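Local coordinates for thymidylate synthase 1 (Bacillus subtilis, PDB 1BSF), which catalyses the reductive methylation of dUMP to dTMP, with 5,10-methylenetetrahydrofolate as methyl donor and reductant, supplying the cell with a precursor for DNA, at residues G108-K113 / T144-P149. Numbering follows the deposited sequence.
Sequences GFQLGK and TMLWNP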
loop_
_atom_site.group_PDB
_atom_site.type_symbol
_atom_site.label_atom_id
_atom_site.label_comp_id
_atom_site.label_asym_id
_atom_site.label_seq_id
_atom_site.Cartn_x
_atom_site.Cartn_y
_atom_site.Cartn_z
ATOM N N GLY A 108 1.951 9.072 -16.132
ATOM C CA GLY A 108 1.351 10.384 -16.287
ATOM C C GLY A 108 -0.086 10.377 -16.799
ATOM O O GLY A 108 -0.907 11.221 -16.425
ATOM N N PHE A 109 -0.399 9.417 -17.660
ATOM C CA PHE A 109 -1.724 9.327 -18.237
ATOM C C PHE A 109 -2.790 9.021 -17.192
ATOM O O PHE A 109 -3.985 9.235 -17.427
ATOM C CB PHE A 109 -1.742 8.261 -19.327
ATOM C CG PHE A 109 -3.113 7.998 -19.872
ATOM C CD1 PHE A 109 -3.623 8.780 -20.904
ATOM C CD2 PHE A 109 -3.921 7.005 -19.316
ATOM C CE1 PHE A 109 -4.931 8.578 -21.374
ATOM C CE2 PHE A 109 -5.223 6.799 -19.777
ATOM C CZ PHE A 109 -5.729 7.590 -20.809
ATOM N N GLN A 110 -2.369 8.523 -16.034
ATOM C CA GLN A 110 -3.315 8.194 -14.990
ATOM C C GLN A 110 -3.617 9.386 -14.103
ATOM O O GLN A 110 -4.719 9.513 -13.559
ATOM C CB GLN A 110 -2.769 7.047 -14.154
ATOM C CG GLN A 110 -3.154 5.676 -14.676
ATOM C CD GLN A 110 -4.594 5.602 -15.104
ATOM O OE1 GLN A 110 -5.463 6.279 -14.544
ATOM N NE2 GLN A 110 -4.865 4.771 -16.102
ATOM N N LEU A 111 -2.628 10.258 -13.965
ATOM C CA LEU A 111 -2.742 11.449 -13.136
ATOM C C LEU A 111 -3.442 12.605 -13.846
ATOM O O LEU A 111 -4.066 13.450 -13.205
ATOM C CB LEU A 111 -1.346 11.896 -12.686
ATOM C CG LEU A 111 -0.759 11.069 -11.532
ATOM C CD1 LEU A 111 0.747 11.278 -11.460
ATOM C CD2 LEU A 111 -1.411 11.468 -10.230
ATOM N N GLY A 112 -3.337 12.643 -15.168
ATOM C CA GLY A 112 -3.959 13.719 -15.919
ATOM C C GLY A 112 -5.454 13.557 -16.120
ATOM O O GLY A 112 -6.161 14.536 -16.358
ATOM N N LYS A 113 -5.938 12.323 -16.015
ATOM C CA LYS A 113 -7.350 12.023 -16.203
ATOM C C LYS A 113 -8.258 12.924 -15.369
ATOM O O LYS A 113 -8.120 12.986 -14.158
ATOM C CB LYS A 113 -7.627 10.557 -15.848
ATOM C CG LYS A 113 -7.305 9.565 -16.956
ATOM C CD LYS A 113 -7.794 8.158 -16.617
ATOM C CE LYS A 113 -8.739 7.624 -17.699
ATOM N NZ LYS A 113 -9.080 6.179 -17.506
ATOM N N THR A 144 -3.329 9.154 -4.202
ATOM C CA THR A 144 -3.141 9.125 -5.653
ATOM C C THR A 144 -2.958 7.639 -5.940
ATOM O O THR A 144 -2.334 6.905 -5.143
ATOM C CB THR A 144 -1.889 9.875 -6.143
ATOM O OG1 THR A 144 -0.834 8.932 -6.357
ATOM C CG2 THR A 144 -1.454 10.934 -5.149
ATOM N N MET A 145 -3.496 7.203 -7.076
ATOM C CA MET A 145 -3.475 5.796 -7.445
ATOM C C MET A 145 -3.118 5.598 -8.910
ATOM O O MET A 145 -3.806 6.099 -9.793
ATOM C CB MET A 145 -4.864 5.204 -7.131
ATOM C CG MET A 145 -5.053 3.717 -7.423
ATOM S SD MET A 145 -3.707 2.697 -6.821
ATOM C CE MET A 145 -3.716 3.184 -5.114
ATOM N N LEU A 146 -2.031 4.880 -9.177
ATOM C CA LEU A 146 -1.628 4.632 -10.563
ATOM C C LEU A 146 -2.199 3.301 -11.030
ATOM O O LEU A 146 -2.619 3.168 -12.178
ATOM C CB LEU A 146 -0.101 4.630 -10.702
ATOM C CG LEU A 146 0.556 6.007 -10.828
ATOM C CD1 LEU A 146 2.024 5.849 -11.126
ATOM C CD2 LEU A 146 -0.130 6.811 -11.911
ATOM N N TRP A 147 -2.231 2.328 -10.125
ATOM C CA TRP A 147 -2.767 0.998 -10.414
ATOM C C TRP A 147 -4.256 1.034 -10.777
ATOM O O TRP A 147 -5.117 0.863 -9.909
ATOM C CB TRP A 147 -2.579 0.075 -9.205
ATOM C CG TRP A 147 -2.653 -1.367 -9.559
ATOM C CD1 TRP A 147 -3.749 -2.175 -9.478
ATOM C CD2 TRP A 147 -1.583 -2.187 -10.044
ATOM N NE1 TRP A 147 -3.428 -3.449 -9.879
ATOM C CE2 TRP A 147 -2.106 -3.485 -10.230
ATOM C CE3 TRP A 147 -0.233 -1.951 -10.338
ATOM C CZ2 TRP A 147 -1.322 -4.547 -10.697
ATOM C CZ3 TRP A 147 0.548 -3.009 -10.803
ATOM C CH2 TRP A 147 -0.001 -4.290 -10.976
ATOM N N ASN A 148 -4.549 1.255 -12.059
ATOM C CA ASN A 148 -5.925 1.304 -12.547
ATOM C C ASN A 148 -6.315 -0.075 -13.052
ATOM O O ASN A 148 -5.835 -0.517 -14.101
ATOM C CB ASN A 148 -6.056 2.301 -13.691
ATOM C CG ASN A 148 -7.482 2.591 -14.042
ATOM O OD1 ASN A 148 -8.407 1.982 -13.495
ATOM N ND2 ASN A 148 -7.683 3.523 -14.958
ATOM N N PRO A 149 -7.208 -0.762 -12.325
ATOM C CA PRO A 149 -7.665 -2.104 -12.698
ATOM C C PRO A 149 -8.357 -2.103 -14.047
ATOM O O PRO A 149 -8.414 -3.123 -14.730
ATOM C CB PRO A 149 -8.615 -2.490 -11.572
ATOM C CG PRO A 149 -9.058 -1.182 -10.987
ATOM C CD PRO A 149 -7.867 -0.278 -11.103
#
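The aliphatic base of Gln-110 rests on Leu-146: CB of Gln-110 meets the CD2 methyl of Leu-146 at 3.5 Å, and CG of Gln-110 passes 3.6 Å from the carbonyl O of Leu-146. A bend at chi2 (-43°) then carries the Gln-110 amide along to Asn-148. The Asn-148 amide turns its CB-ND2 edge toward a face of the Gln-110 amide, the planes 88° apart. NE2 of Gln-110 and ND2 of Asn-148 approach to 3.3 Å, but both are donors and do not bond; each finds a carboxylate instead, NE2 that of Glu-151 and ND2 that of Asp-150 of the second subunit. Asn-148 reaches this position with CG anti to the backbone N (chi1 -169°), and its OD1 accepts the N-H of Asp-150 in its own chain. Lys-113 crosses Asn-148 at about a right angle, its NZ salt-bridged to the same Glu-151 that holds Gln-110. With an alanine for Gln-110 the amide is gone, which would probably cost Glu-151 one of its donors and uncover one side of Asn-148. On the other flank, CG of Leu-111 lies 4.3 Å from CD2 of Leu-146, and the CD2 methyl of Leu-111 faces CB of Thr-144. The contact packs the short helix 108-111 against the end of strand 143-145 and the loop that follows it, with helices 64-77 and 125-135 around Leu-111, strand 161-168 pairing alongside, and the dimer interface at Asn-148.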